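Local coordinates for protein creatinine amidohydrolase (Nostoc punctiforme PCC 73102, PDB 3NO4) that probably hydrolyses carbon-nitrogen bonds in linear amides as a metal-dependent enzyme of the creatininase superfamily, at residues Ile44-Gln49 / Asn127-Asn132; Val84-His89 / Leu99-Leu104. All blocks are in the same frame, centred on the assembly; numbering follows the deposited sequence.

Interaction 1 (Ile44-Gln49 / Asn127-Asn132); sequences IGSTEQ and NGHGGN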
# COMPACT_ATOMS: atom_id res chain seq x y z
N ILE A 44 -5.75 -3.32 23.81
CA ILE A 44 -5.24 -2.32 22.89
C ILE A 44 -5.30 -0.94 23.52
O ILE A 44 -6.35 -0.52 23.99
CB ILE A 44 -5.89 -2.35 21.46
CG1 ILE A 44 -5.21 -1.33 20.53
CG2 ILE A 44 -7.39 -2.14 21.51
CD1 ILE A 44 -5.61 -1.48 19.02
N GLY A 45 -4.17 -0.27 23.58
CA GLY A 45 -4.11 1.12 24.03
C GLY A 45 -3.42 2.07 23.06
O GLY A 45 -3.72 2.10 21.85
N SER A 46 -2.52 2.86 23.63
CA SER A 46 -1.87 3.96 22.93
C SER A 46 -0.70 4.45 23.75
O SER A 46 -0.65 4.24 24.98
CB SER A 46 -2.88 5.11 22.73
OG SER A 46 -2.33 6.08 21.85
N THR A 47 0.21 5.12 23.07
CA THR A 47 1.38 5.76 23.68
C THR A 47 1.24 7.24 23.32
O THR A 47 1.58 7.63 22.22
CB THR A 47 2.67 5.15 23.12
OG1 THR A 47 2.65 3.74 23.39
CG2 THR A 47 3.95 5.78 23.74
N GLU A 48 0.66 8.03 24.23
CA GLU A 48 0.31 9.43 23.92
C GLU A 48 0.27 10.27 25.18
O GLU A 48 -0.12 9.77 26.25
CB GLU A 48 -1.07 9.50 23.24
CG GLU A 48 -2.20 8.87 24.08
CD GLU A 48 -3.52 8.82 23.41
OE1 GLU A 48 -3.59 8.33 22.26
OE2 GLU A 48 -4.50 9.24 24.05
N GLN A 49 0.53 11.56 24.99
CA GLN A 49 0.43 12.53 26.06
C GLN A 49 -0.90 12.41 26.85
O GLN A 49 -1.96 12.17 26.26
CB GLN A 49 0.64 13.96 25.49
CG GLN A 49 -0.53 14.48 24.66
CD GLN A 49 -1.66 15.07 25.48
OE1 GLN A 49 -1.52 15.31 26.70
NE2 GLN A 49 -2.82 15.22 24.85
N ASN A 127 -10.23 -2.05 24.67
CA ASN A 127 -9.57 -0.84 24.19
C ASN A 127 -9.53 0.26 25.27
O ASN A 127 -10.48 0.46 26.01
CB ASN A 127 -10.28 -0.37 22.93
CG ASN A 127 -9.75 0.94 22.41
OD1 ASN A 127 -8.54 1.14 22.29
ND2 ASN A 127 -10.66 1.84 22.07
N GLY A 128 -8.41 0.98 25.31
CA GLY A 128 -8.19 2.08 26.23
C GLY A 128 -8.14 3.46 25.60
O GLY A 128 -8.01 4.42 26.32
N HIS A 129 -8.19 3.57 24.25
CA HIS A 129 -7.98 4.82 23.53
C HIS A 129 -9.11 5.02 22.50
O HIS A 129 -9.20 4.27 21.53
CB HIS A 129 -6.60 4.80 22.82
CG HIS A 129 -6.34 6.00 21.97
ND1 HIS A 129 -6.53 7.29 22.43
CD2 HIS A 129 -5.93 6.12 20.68
CE1 HIS A 129 -6.29 8.14 21.45
NE2 HIS A 129 -5.90 7.46 20.39
N GLY A 130 -9.97 6.00 22.75
CA GLY A 130 -11.06 6.42 21.86
C GLY A 130 -10.66 6.58 20.40
O GLY A 130 -11.41 6.17 19.52
N GLY A 131 -9.46 7.10 20.16
CA GLY A 131 -8.94 7.31 18.82
C GLY A 131 -8.73 6.04 18.01
O GLY A 131 -8.67 6.11 16.80
N ASN A 132 -8.60 4.89 18.69
CA ASN A 132 -8.52 3.60 18.02
C ASN A 132 -9.85 3.10 17.51
O ASN A 132 -9.85 2.21 16.69
CB ASN A 132 -7.98 2.48 18.91
CG ASN A 132 -6.56 2.68 19.38
OD1 ASN A 132 -5.73 3.24 18.68
ND2 ASN A 132 -6.27 2.14 20.55
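I44 and N127 meet as parallel neighbours at the ends of two adjacent strands. G128 N donates to I44 O at 2.9 Å. Beside this bond the packing is tight. I44 CG2 touches N127 OD1 at 3.6 Å, and I44 CG1 lies against N132 ND2. The amide of N132 spans both segments: its ND2 gives one bond to G45 O, 2.9 Å and lying in the N132 amide plane, and a second to N127 OD1. With CG anti to the backbone N (chi1 175°), the amide of N127 folds back over its own turn, where OD1 takes N132 ND2 and H129 N from opposite faces. The bond from H129 N closes an Asx turn. N127 ND2 bonds to H129 O and to N164. The two segments are the loops that leave strands 39-44 and 122-127 at the C-terminal ends of the parallel strands, where the metal site of this α/β fold lies. Replacing N127 by alanine removes the shared acceptor, and H129 N and one N-H of N132 would probably lose their mate, leaving the turn freer to shift. Toward the metal side chains take over. S46 CB rests on H129 CG at 3.7 Å, and H129 NE2 bonds to M86 O. The exact place of the E48 carboxylate against this ring is doubtful. On the solvent side, G130 is exposed and G131 partly so, and neither touches 44-49.

Interaction 2 (Val84-His89 / Leu99-Leu104); sequences VGMALH and LRPSTL
L99 lies against V84 with the two side chains at about a right angle. V84 CG1 meets L99 CG at 4.0 Å, while L99 CD1 reaches back to V84 O. L99 CG is anti to its own carbonyl carbon (chi1 -56°), which lays the branched end beside the backbone of V84 and G85. One backbone bond ties the segments here: L99 N donates to G85 O at 2.8 Å. P101 is approached by two side chains. The M86 selenomethionine crosses it obliquely, with CG 3.6 Å from P101 CD. Its chain bends at chi2 and chi3, and this keeps SE near the ring as well, 4.1 Å from P101 CD. L88 instead points at the proline tip to tip, and its CD1 also ends 3.6 Å from P101 CD. L88 CG and CD2 rest against L99 O. The contact thus packs a loop against the start of helix 101-118, with R100 at the N-cap position and P101 in the first turn. L104, one turn further on, turns toward the loop. Its CD2 makes a looser contact with M86 CB, at 4.4 Å. T135 of helix 132-150 touches M86, P101 and L104. R100 points away from the loop, and its guanidinium, with T103 OG1 over one face, forms a salt bridge with D110 of the second subunit, to which T103 OG1 also bonds. On a third subunit, A145 packs on L88 and E142 on P101.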
# COMPACT_ATOMS: atom_id res chain seq x y z
N VAL A 84 0.88 0.70 20.78
CA VAL A 84 0.87 1.90 19.94
C VAL A 84 -0.29 1.74 18.94
O VAL A 84 -0.34 0.73 18.23
CB VAL A 84 2.21 2.09 19.25
CG1 VAL A 84 2.17 3.17 18.13
CG2 VAL A 84 3.29 2.41 20.29
N GLY A 85 -1.21 2.70 18.95
CA GLY A 85 -2.36 2.73 18.06
C GLY A 85 -2.46 4.02 17.26
O GLY A 85 -1.44 4.55 16.79
N MSE A 86 -3.68 4.50 17.08
CA MSE A 86 -3.98 5.66 16.27
C MSE A 86 -4.15 6.87 17.19
O MSE A 86 -5.24 7.12 17.79
CB MSE A 86 -5.22 5.40 15.38
CG MSE A 86 -5.15 6.17 14.07
SE MSE A 86 -5.17 8.09 14.31
CE MSE A 86 -6.82 8.35 15.31
N ALA A 87 -3.04 7.60 17.30
CA ALA A 87 -2.90 8.75 18.20
C ALA A 87 -2.29 9.94 17.43
O ALA A 87 -1.51 10.71 17.98
CB ALA A 87 -2.04 8.36 19.40
N LEU A 88 -2.71 10.13 16.17
CA LEU A 88 -2.08 11.10 15.27
C LEU A 88 -2.22 12.54 15.79
O LEU A 88 -1.27 13.35 15.70
CB LEU A 88 -2.59 10.97 13.83
CG LEU A 88 -2.03 9.79 12.98
CD1 LEU A 88 -2.69 9.70 11.57
CD2 LEU A 88 -0.53 9.82 12.80
N HIS A 89 -3.40 12.82 16.37
CA HIS A 89 -3.71 14.13 16.93
C HIS A 89 -2.91 14.55 18.18
O HIS A 89 -2.97 15.73 18.56
CB HIS A 89 -5.24 14.31 17.13
CG HIS A 89 -5.90 13.24 17.92
ND1 HIS A 89 -6.26 12.02 17.37
CD2 HIS A 89 -6.27 13.19 19.23
CE1 HIS A 89 -6.77 11.26 18.32
NE2 HIS A 89 -6.81 11.95 19.45
N LEU A 99 0.69 5.03 15.00
CA LEU A 99 0.57 4.48 13.64
C LEU A 99 -0.38 5.33 12.84
O LEU A 99 -1.25 6.05 13.41
CB LEU A 99 0.02 3.04 13.70
CG LEU A 99 0.77 2.02 14.54
CD1 LEU A 99 0.10 0.65 14.51
CD2 LEU A 99 2.27 1.85 14.09
N ARG A 100 -0.25 5.25 11.50
CA ARG A 100 -1.30 5.70 10.62
C ARG A 100 -2.44 4.70 10.72
O ARG A 100 -2.18 3.53 10.95
CB ARG A 100 -0.85 5.75 9.17
CG ARG A 100 0.06 6.88 8.90
CD ARG A 100 0.75 6.71 7.58
NE ARG A 100 1.88 5.77 7.75
CZ ARG A 100 2.38 4.95 6.82
NH1 ARG A 100 1.88 4.92 5.57
NH2 ARG A 100 3.42 4.16 7.13
N PRO A 101 -3.70 5.15 10.56
CA PRO A 101 -4.81 4.22 10.42
C PRO A 101 -4.52 3.09 9.45
O PRO A 101 -4.75 1.93 9.80
CB PRO A 101 -5.96 5.12 9.92
CG PRO A 101 -5.66 6.42 10.46
CD PRO A 101 -4.18 6.54 10.61
N SER A 102 -3.97 3.41 8.27
CA SER A 102 -3.72 2.38 7.25
C SER A 102 -2.74 1.32 7.78
O SER A 102 -2.90 0.13 7.51
CB SER A 102 -3.20 2.97 5.93
OG SER A 102 -2.06 3.77 6.12
N THR A 103 -1.73 1.76 8.53
CA THR A 103 -0.77 0.84 9.18
C THR A 103 -1.47 -0.04 10.25
O THR A 103 -1.25 -1.24 10.28
CB THR A 103 0.38 1.56 9.84
OG1 THR A 103 0.97 2.48 8.91
CG2 THR A 103 1.43 0.53 10.39
N LEU A 104 -2.29 0.56 11.09
CA LEU A 104 -3.01 -0.21 12.13
C LEU A 104 -3.98 -1.25 11.52
O LEU A 104 -4.16 -2.36 12.07
CB LEU A 104 -3.73 0.68 13.13
CG LEU A 104 -4.47 -0.01 14.28
CD1 LEU A 104 -3.46 -0.89 15.06
CD2 LEU A 104 -5.16 0.98 15.21

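In the fold
The centres of the two interactions lie about 10 Å apart. Along the chain interaction 2 is nested inside interaction 1: 84-89 and 99-104 both fall between 44-49 and 127-132. The contacts also touch directly. H129 NE2 probably donates to M86 O, and N132 OD1 probably accepts from M86 N, so the loop 84-89 is held between the turn 127-132 and the start of helix 101-118. Interaction 1 sits at the ends of two central strands, near the nickel ion bound by H50, D59 and E191. Interaction 2 lies farther out, among helices 101-118 and 132-150 and neighbouring subunits. Together they connect the metal-site loops to the subunit interface.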